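Local structure of mRNA export factor (Human herpesvirus 1, 4YXP) at residues B[124-129]-B[134-139]; B[56-61]-B[69-74]; B[40-45]-B[100-105]. The protein regulates viral gene expression, inhibits host splicing and mediates nuclear export of intronless viral mRNAs, acting as a homodimer built on this folded C-terminal domain. One frame throughout, in Å; residues are numbered along the deposited sequence.

Contact 1. Residues B[124-129]-B[134-139]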
loop_
_atom_site.group_PDB
_atom_site.type_symbol
_atom_site.label_atom_id
_atom_site.label_comp_id
_atom_site.label_asym_id
_atom_site.label_seq_id
_atom_site.Cartn_x
_atom_site.Cartn_y
_atom_site.Cartn_z
ATOM N N ALA B 124 15.394 1.897 -14.366
ATOM C CA ALA B 124 15.892 1.805 -15.737
ATOM C C ALA B 124 15.836 3.176 -16.410
ATOM O O ALA B 124 16.720 3.532 -17.195
ATOM C CB ALA B 124 15.098 0.784 -16.533
ATOM N N TRP B 125 14.796 3.942 -16.095
ATOM C CA TRP B 125 14.668 5.314 -16.587
ATOM C C TRP B 125 15.835 6.159 -16.088
ATOM O O TRP B 125 16.448 6.903 -16.853
ATOM C CB TRP B 125 13.332 5.919 -16.141
ATOM C CG TRP B 125 13.099 7.335 -16.593
ATOM C CD1 TRP B 125 13.150 8.462 -15.822
ATOM C CD2 TRP B 125 12.765 7.770 -17.919
ATOM N NE1 TRP B 125 12.871 9.572 -16.588
ATOM C CE2 TRP B 125 12.632 9.174 -17.876
ATOM C CE3 TRP B 125 12.570 7.110 -19.136
ATOM C CZ2 TRP B 125 12.314 9.927 -19.006
ATOM C CZ3 TRP B 125 12.252 7.862 -20.257
ATOM C CH2 TRP B 125 12.129 9.254 -20.183
ATOM N N CYS B 126 16.145 6.035 -14.800
ATOM C CA CYS B 126 17.288 6.734 -14.225
ATOM C C CYS B 126 18.587 6.305 -14.901
ATOM O O CYS B 126 19.461 7.131 -15.163
ATOM C CB CYS B 126 17.378 6.482 -12.719
ATOM S SG CYS B 126 16.126 7.349 -11.757
ATOM N N LYS B 127 18.717 5.012 -15.182
ATOM C CA LYS B 127 19.941 4.504 -15.788
ATOM C C LYS B 127 20.086 5.035 -17.210
ATOM O O LYS B 127 21.198 5.287 -17.680
ATOM C CB LYS B 127 19.970 2.972 -15.792
ATOM C CG LYS B 127 21.339 2.425 -16.179
ATOM C CD LYS B 127 21.404 0.908 -16.201
ATOM C CE LYS B 127 22.790 0.452 -16.649
ATOM N NZ LYS B 127 22.967 -1.022 -16.605
ATOM N N MET B 128 18.958 5.208 -17.890
ATOM C CA MET B 128 18.964 5.751 -19.244
ATOM C C MET B 128 19.392 7.218 -19.223
ATOM O O MET B 128 20.185 7.651 -20.062
ATOM C CB MET B 128 17.582 5.591 -19.886
ATOM C CG MET B 128 17.461 6.180 -21.294
ATOM S SD MET B 128 17.147 7.960 -21.326
ATOM C CE MET B 128 15.546 8.053 -20.529
ATOM N N CYS B 129 18.875 7.980 -18.263
ATOM C CA CYS B 129 19.241 9.390 -18.127
ATOM C C CYS B 129 20.739 9.529 -17.881
ATOM O O CYS B 129 21.407 10.375 -18.485
ATOM C CB CYS B 129 18.463 10.049 -16.982
ATOM S SG CYS B 129 16.694 10.314 -17.296
ATOM N N LEU B 134 21.799 13.057 -18.931
ATOM C CA LEU B 134 20.645 13.924 -18.775
ATOM C C LEU B 134 20.349 14.170 -17.294
ATOM O O LEU B 134 20.477 13.251 -16.478
ATOM C CB LEU B 134 19.420 13.313 -19.452
ATOM C CG LEU B 134 19.470 13.245 -20.980
ATOM C CD1 LEU B 134 18.349 12.366 -21.505
ATOM C CD2 LEU B 134 19.385 14.639 -21.577
ATOM N N PRO B 135 19.962 15.408 -16.938
ATOM C CA PRO B 135 19.568 15.716 -15.558
ATOM C C PRO B 135 18.392 14.885 -15.045
ATOM O O PRO B 135 17.442 14.649 -15.790
ATOM C CB PRO B 135 19.173 17.196 -15.630
ATOM C CG PRO B 135 19.942 17.738 -16.772
ATOM C CD PRO B 135 20.010 16.625 -17.772
ATOM N N LEU B 136 18.469 14.455 -13.787
ATOM C CA LEU B 136 17.345 13.814 -13.107
ATOM C C LEU B 136 16.471 14.887 -12.458
ATOM O O LEU B 136 16.898 15.548 -11.507
ATOM C CB LEU B 136 17.839 12.824 -12.045
ATOM C CG LEU B 136 18.793 11.719 -12.512
ATOM C CD1 LEU B 136 19.345 10.947 -11.322
ATOM C CD2 LEU B 136 18.095 10.783 -13.477
ATOM N N ARG B 137 15.252 15.053 -12.963
ATOM C CA ARG B 137 14.380 16.146 -12.527
ATOM C C ARG B 137 13.199 15.640 -11.685
ATOM O O ARG B 137 12.527 14.690 -12.080
ATOM C CB ARG B 137 13.852 16.910 -13.741
ATOM C CG ARG B 137 14.922 17.240 -14.786
ATOM C CD ARG B 137 14.326 17.831 -16.056
ATOM N NE ARG B 137 13.135 17.099 -16.492
ATOM C CZ ARG B 137 11.894 17.588 -16.508
ATOM N NH1 ARG B 137 11.639 18.839 -16.135
ATOM N NH2 ARG B 137 10.895 16.817 -16.915
ATOM N N PRO B 138 12.933 16.277 -10.529
ATOM C CA PRO B 138 11.791 15.849 -9.708
ATOM C C PRO B 138 10.428 16.001 -10.385
ATOM O O PRO B 138 9.492 15.301 -9.999
ATOM C CB PRO B 138 11.876 16.767 -8.484
ATOM C CG PRO B 138 13.286 17.203 -8.428
ATOM C CD PRO B 138 13.736 17.307 -9.847
ATOM N N GLN B 139 10.324 16.893 -11.366
ATOM C CA GLN B 139 9.053 17.192 -12.029
ATOM C C GLN B 139 8.750 16.151 -13.104
ATOM O O GLN B 139 7.632 16.063 -13.613
ATOM C CB GLN B 139 9.081 18.593 -12.650
ATOM C CG GLN B 139 9.494 19.708 -11.689
ATOM C CD GLN B 139 11.000 19.765 -11.453
ATOM O OE1 GLN B 139 11.786 19.209 -12.226
ATOM N NE2 GLN B 139 11.405 20.430 -10.376
#
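Leu136 lies against Cys129 with one branch: its CD2 methyl sits 3.6 Å from Cys129 CB and 4.1 Å from Cys129 SG. The same methyl reaches back one turn to Cys126, whose CA is 4.2 Å away, so a single leucine branch spans two cysteines on one side of helix 112-132. Leu136 CG is anti to its carbonyl carbon (chi1 -56°), and from there CD2 extends to the helix although the CA-CB bond itself does not aim at it. Leu134 comes in differently, its CB 3.7 Å from Cys129 O and 4.2 Å from Cys129 CB. The chain leaving helix 112-132 turns across its side, tied down by one backbone hydrogen bond from Leu134 N to Cys129 O, a bond from residue i+5 back to residue i, 2.7 Å long and nearly straight at 161°, with the donor tilted 30° from the carbonyl plane. Pro135, between the two leucines, points away from the helix. Cys129 SG also lies above one face of the Trp125 indole, toward its rim, beside Met128 CE on that face, so the sulfur is bordered by the ring and by Leu136. Ile143 of the next short helix and Leu215 extend the apolar surroundings of Leu136, while Phe269 of the second subunit packs on Trp125.

Contact 2. Residues B[56-61]-B[69-74]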
loop_
_atom_site.group_PDB
_atom_site.type_symbol
_atom_site.label_atom_id
_atom_site.label_comp_id
_atom_site.label_asym_id
_atom_site.label_seq_id
_atom_site.Cartn_x
_atom_site.Cartn_y
_atom_site.Cartn_z
ATOM N N ALA B 56 3.732 7.742 -28.686
ATOM C CA ALA B 56 2.364 8.241 -28.821
ATOM C C ALA B 56 1.329 7.382 -28.079
ATOM O O ALA B 56 0.413 7.924 -27.462
ATOM C CB ALA B 56 1.993 8.354 -30.295
ATOM N N PRO B 57 1.458 6.045 -28.142
ATOM C CA PRO B 57 0.475 5.199 -27.450
ATOM C C PRO B 57 0.366 5.432 -25.937
ATOM O O PRO B 57 -0.729 5.300 -25.392
ATOM C CB PRO B 57 0.981 3.782 -27.737
ATOM C CG PRO B 57 1.699 3.904 -29.030
ATOM C CD PRO B 57 2.373 5.241 -28.974
ATOM N N VAL B 58 1.468 5.767 -25.273
ATOM C CA VAL B 58 1.440 5.970 -23.824
ATOM C C VAL B 58 1.418 7.453 -23.453
ATOM O O VAL B 58 1.460 7.798 -22.272
ATOM C CB VAL B 58 2.637 5.263 -23.134
ATOM C CG1 VAL B 58 2.528 3.754 -23.293
ATOM C CG2 VAL B 58 3.969 5.768 -23.680
ATOM N N LEU B 59 1.342 8.330 -24.452
ATOM C CA LEU B 59 1.275 9.769 -24.192
ATOM C C LEU B 59 -0.161 10.293 -24.192
ATOM O O LEU B 59 -0.427 11.382 -23.685
ATOM C CB LEU B 59 2.100 10.542 -25.226
ATOM C CG LEU B 59 3.622 10.482 -25.074
ATOM C CD1 LEU B 59 4.297 11.246 -26.203
ATOM C CD2 LEU B 59 4.066 11.030 -23.728
ATOM N N ALA B 60 -1.083 9.523 -24.759
ATOM C CA ALA B 60 -2.488 9.920 -24.792
ATOM C C ALA B 60 -3.210 9.516 -23.508
ATOM O O ALA B 60 -2.658 8.808 -22.663
ATOM C CB ALA B 60 -3.179 9.300 -25.996
ATOM N N GLY B 61 -4.445 9.983 -23.366
ATOM C CA GLY B 61 -5.330 9.486 -22.331
ATOM C C GLY B 61 -5.866 8.130 -22.748
ATOM O O GLY B 61 -7.049 7.987 -23.060
ATOM N N GLU B 69 3.288 -6.430 -22.186
ATOM C CA GLU B 69 3.961 -7.077 -23.309
ATOM C C GLU B 69 3.956 -6.189 -24.549
ATOM O O GLU B 69 4.938 -6.152 -25.288
ATOM C CB GLU B 69 3.316 -8.432 -23.625
ATOM C CG GLU B 69 3.627 -9.532 -22.607
ATOM C CD GLU B 69 5.117 -9.670 -22.314
ATOM O OE1 GLU B 69 5.911 -9.775 -23.275
ATOM O OE2 GLU B 69 5.492 -9.664 -21.120
ATOM N N THR B 70 2.860 -5.471 -24.777
ATOM C CA THR B 70 2.802 -4.534 -25.894
ATOM C C THR B 70 3.763 -3.375 -25.654
ATOM O O THR B 70 4.447 -2.924 -26.576
ATOM C CB THR B 70 1.380 -3.973 -26.106
ATOM O OG1 THR B 70 0.463 -5.053 -26.315
ATOM C CG2 THR B 70 1.340 -3.047 -27.318
ATOM N N ARG B 71 3.815 -2.897 -24.414
ATOM C CA ARG B 71 4.635 -1.738 -24.078
ATOM C C ARG B 71 6.036 -2.132 -23.610
ATOM O O ARG B 71 6.740 -1.328 -23.003
ATOM C CB ARG B 71 3.956 -0.891 -22.990
ATOM C CG ARG B 71 2.513 -0.463 -23.275
ATOM C CD ARG B 71 2.208 -0.247 -24.752
ATOM N NE ARG B 71 3.182 0.614 -25.419
ATOM C CZ ARG B 71 3.166 0.887 -26.720
ATOM N NH1 ARG B 71 4.094 1.675 -27.246
ATOM N NH2 ARG B 71 2.223 0.369 -27.498
ATOM N N ARG B 72 6.447 -3.361 -23.897
ATOM C CA ARG B 72 7.780 -3.807 -23.516
ATOM C C ARG B 72 8.837 -3.193 -24.431
ATOM O O ARG B 72 8.638 -3.086 -25.642
ATOM C CB ARG B 72 7.878 -5.333 -23.558
ATOM C CG ARG B 72 9.145 -5.880 -22.912
ATOM C CD ARG B 72 9.053 -7.376 -22.663
ATOM N NE ARG B 72 10.228 -7.889 -21.965
ATOM C CZ ARG B 72 10.320 -9.112 -21.451
ATOM N NH1 ARG B 72 9.303 -9.957 -21.546
ATOM N NH2 ARG B 72 11.431 -9.489 -20.831
ATOM N N VAL B 73 9.952 -2.780 -23.835
ATOM C CA VAL B 73 11.099 -2.292 -24.588
ATOM C C VAL B 73 12.353 -3.009 -24.104
ATOM O O VAL B 73 12.484 -3.323 -22.917
ATOM C CB VAL B 73 11.264 -0.761 -24.450
ATOM C CG1 VAL B 73 10.028 -0.034 -24.964
ATOM C CG2 VAL B 73 11.557 -0.374 -23.007
ATOM N N SER B 74 13.272 -3.281 -25.023
ATOM C CA SER B 74 14.589 -3.759 -24.638
ATOM C C SER B 74 15.368 -2.590 -24.046
ATOM O O SER B 74 14.980 -1.427 -24.212
ATOM C CB SER B 74 15.335 -4.348 -25.835
ATOM O OG SER B 74 15.679 -3.330 -26.757
#
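The short, weakly bonded helical turn 56-59 meets the loop that leads into helix 75-91 through one arginine, Arg71, whose guanidinium lies across Pro57. Pro57 CB stands 3.4 Å above one face of that flat group, displaced toward its rim, and is 3.6 Å from Arg71 NH2; Pro57 CG approaches Arg71 NH1 at 3.7 Å. The two side chains cross at about a right angle. Arg71 reaches this position by bending at both chi2 (-32°) and chi3 (-50°), which folds the chain compactly instead of extending it. Val58 slides past it in the opposite sense, its CG1 methyl 3.8 Å from Arg71 NE. The apolar surfaces of proline and valine thus meet a charged group by packing, with no hydrogen bond between the segments. The loop belongs to the intertwined dimer: Arg71 and Val73 make backbone hydrogen bonds to the second subunit, Arg72 NH2 bonds to Asn272 O and Phe275 O of that subunit, and Val58 packs on its Lys267. Further along, Ser74 is the N-cap of helix 75-91, its OG accepting a hydrogen bond from Thr77 N.

Contact 3. Residues B[40-45]-B[100-105]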
loop_
_atom_site.group_PDB
_atom_site.type_symbol
_atom_site.label_atom_id
_atom_site.label_comp_id
_atom_site.label_asym_id
_atom_site.label_seq_id
_atom_site.Cartn_x
_atom_site.Cartn_y
_atom_site.Cartn_z
ATOM N N HIS B 40 -12.735 11.396 -17.002
ATOM C CA HIS B 40 -13.129 11.220 -18.395
ATOM C C HIS B 40 -12.161 11.934 -19.339
ATOM O O HIS B 40 -11.917 11.478 -20.456
ATOM C CB HIS B 40 -14.551 11.738 -18.619
ATOM C CG HIS B 40 -14.969 11.756 -20.057
ATOM N ND1 HIS B 40 -15.144 10.603 -20.796
ATOM C CD2 HIS B 40 -15.241 12.783 -20.894
ATOM C CE1 HIS B 40 -15.508 10.923 -22.023
ATOM N NE2 HIS B 40 -15.575 12.240 -22.111
ATOM N N ASP B 41 -11.612 13.053 -18.877
ATOM C CA ASP B 41 -10.704 13.863 -19.681
ATOM C C ASP B 41 -9.732 14.595 -18.762
ATOM O O ASP B 41 -9.754 15.820 -18.677
ATOM C CB ASP B 41 -11.491 14.855 -20.537
ATOM C CG ASP B 41 -10.611 15.620 -21.511
ATOM O OD1 ASP B 41 -9.453 15.206 -21.733
ATOM O OD2 ASP B 41 -11.089 16.631 -22.065
ATOM N N PRO B 42 -8.870 13.839 -18.070
ATOM C CA PRO B 42 -8.014 14.394 -17.015
ATOM C C PRO B 42 -7.025 15.444 -17.510
ATOM O O PRO B 42 -6.669 16.341 -16.750
ATOM C CB PRO B 42 -7.277 13.163 -16.476
ATOM C CG PRO B 42 -7.328 12.167 -17.574
ATOM C CD PRO B 42 -8.615 12.405 -18.293
ATOM N N PHE B 43 -6.586 15.341 -18.758
ATOM C CA PHE B 43 -5.659 16.328 -19.301
ATOM C C PHE B 43 -6.403 17.598 -19.691
ATOM O O PHE B 43 -5.788 18.625 -19.970
ATOM C CB PHE B 43 -4.897 15.753 -20.496
ATOM C CG PHE B 43 -3.829 14.773 -20.107
ATOM C CD1 PHE B 43 -2.576 15.216 -19.715
ATOM C CD2 PHE B 43 -4.077 13.414 -20.121
ATOM C CE1 PHE B 43 -1.590 14.323 -19.349
ATOM C CE2 PHE B 43 -3.090 12.510 -19.757
ATOM C CZ PHE B 43 -1.848 12.966 -19.369
ATOM N N GLY B 44 -7.731 17.512 -19.705
ATOM C CA GLY B 44 -8.594 18.666 -19.880
ATOM C C GLY B 44 -8.110 19.729 -20.845
ATOM O O GLY B 44 -7.962 20.892 -20.467
ATOM N N GLY B 45 -7.859 19.334 -22.087
ATOM C CA GLY B 45 -7.524 20.287 -23.130
ATOM C C GLY B 45 -6.041 20.485 -23.385
ATOM O O GLY B 45 -5.664 21.100 -24.384
ATOM N N LYS B 100 1.896 13.087 -13.750
ATOM C CA LYS B 100 2.534 12.716 -12.494
ATOM C C LYS B 100 1.487 12.399 -11.425
ATOM O O LYS B 100 1.627 11.430 -10.678
ATOM C CB LYS B 100 3.462 13.848 -12.038
ATOM C CG LYS B 100 4.214 13.614 -10.738
ATOM C CD LYS B 100 5.299 14.674 -10.559
ATOM C CE LYS B 100 5.378 15.192 -9.132
ATOM N NZ LYS B 100 6.574 16.066 -8.932
ATOM N N ALA B 101 0.434 13.209 -11.362
ATOM C CA ALA B 101 -0.636 13.000 -10.393
ATOM C C ALA B 101 -1.347 11.669 -10.623
ATOM O O ALA B 101 -1.663 10.955 -9.673
ATOM C CB ALA B 101 -1.634 14.145 -10.455
ATOM N N MET B 102 -1.601 11.340 -11.886
ATOM C CA MET B 102 -2.288 10.096 -12.221
ATOM C C MET B 102 -1.394 8.881 -11.980
ATOM O O MET B 102 -1.842 7.869 -11.439
ATOM C CB MET B 102 -2.761 10.121 -13.676
ATOM C CG MET B 102 -4.152 10.735 -13.867
ATOM S SD MET B 102 -4.655 10.777 -15.601
ATOM C CE MET B 102 -3.320 11.712 -16.307
ATOM N N ARG B 103 -0.129 8.982 -12.366
ATOM C CA ARG B 103 0.810 7.883 -12.158
ATOM C C ARG B 103 0.969 7.581 -10.671
ATOM O O ARG B 103 1.153 6.431 -10.276
ATOM C CB ARG B 103 2.173 8.207 -12.771
ATOM C CG ARG B 103 3.239 7.133 -12.516
ATOM C CD ARG B 103 4.563 7.487 -13.182
ATOM N NE ARG B 103 5.639 6.575 -12.798
ATOM C CZ ARG B 103 5.970 5.468 -13.455
ATOM N NH1 ARG B 103 5.314 5.105 -14.555
ATOM N NH2 ARG B 103 6.965 4.712 -13.008
ATOM N N ASP B 104 0.906 8.623 -9.848
ATOM C CA ASP B 104 1.080 8.462 -8.415
ATOM C C ASP B 104 -0.037 7.584 -7.864
ATOM O O ASP B 104 0.211 6.701 -7.044
ATOM C CB ASP B 104 1.099 9.822 -7.714
ATOM C CG ASP B 104 1.707 9.752 -6.325
ATOM O OD1 ASP B 104 2.938 9.920 -6.200
ATOM O OD2 ASP B 104 0.959 9.525 -5.358
ATOM N N CYS B 105 -1.260 7.817 -8.335
ATOM C CA CYS B 105 -2.405 7.016 -7.913
ATOM C C CYS B 105 -2.296 5.579 -8.412
ATOM O O CYS B 105 -2.602 4.638 -7.682
ATOM C CB CYS B 105 -3.710 7.637 -8.410
ATOM S SG CYS B 105 -4.125 9.207 -7.630
#
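Met102 on helix 93-109 packs against a type I beta turn, Asp41 to Gly44, in the loop that follows helix 25-38, and its sulfur and methyl meet the two central residues of that turn. The tight part is buried. Met102 SD lies 3.6 Å from Pro42 CG and 3.7 Å from Pro42 CB, the two side chains crossing at about a right angle. The end of the methionine then bends (chi3 -57°) and carries its methyl to the Phe43 ring, making a Met-aromatic contact in which SD stands 5.5 Å from the ring centroid, 37° off the normal. The other side is looser: His40, Asp41, Gly44 and Gly45 are exposed and make no contact with segment 100-105, and Gly44 N closes the turn by a 2.8 Å hydrogen bond to Asp41 O. The second subunit joins the packed side, with its Leu253 against Pro42, its Arg249 NH2 hydrogen-bonded to Pro42 O, and its His265 ring edge-to-face with Phe43, so the contact is part of the intertwined dimer interface. Across the contact, Met102 CE touches the ring obliquely, 3.5 Å from Phe43 CE2 and 3.6 Å from Phe43 CZ.

How the contacts relate
Contacts 1 and 3 are buried, whereas contact 2 is only partly so. Contact 1 packs the loop after helix 112-132 against that helix; contact 3 joins elements more than fifty residues apart, and contact 2 is nested within the loop that contact 3 closes. Helix 93-109 of contact 3 directly precedes helix 112-132. The chemistry differs: leucine-cysteine apolar packing plus a backbone bond in contact 1, sulfur against proline and an aromatic ring in contact 3, and a charged guanidinium laid on proline in contact 2. Contacts 1 and 3 touch through Lys100 NZ, probably hydrogen-bonded to Pro138 O at 3.2 Å; contact 2 touches neither. All three border the second subunit, away from the zinc site.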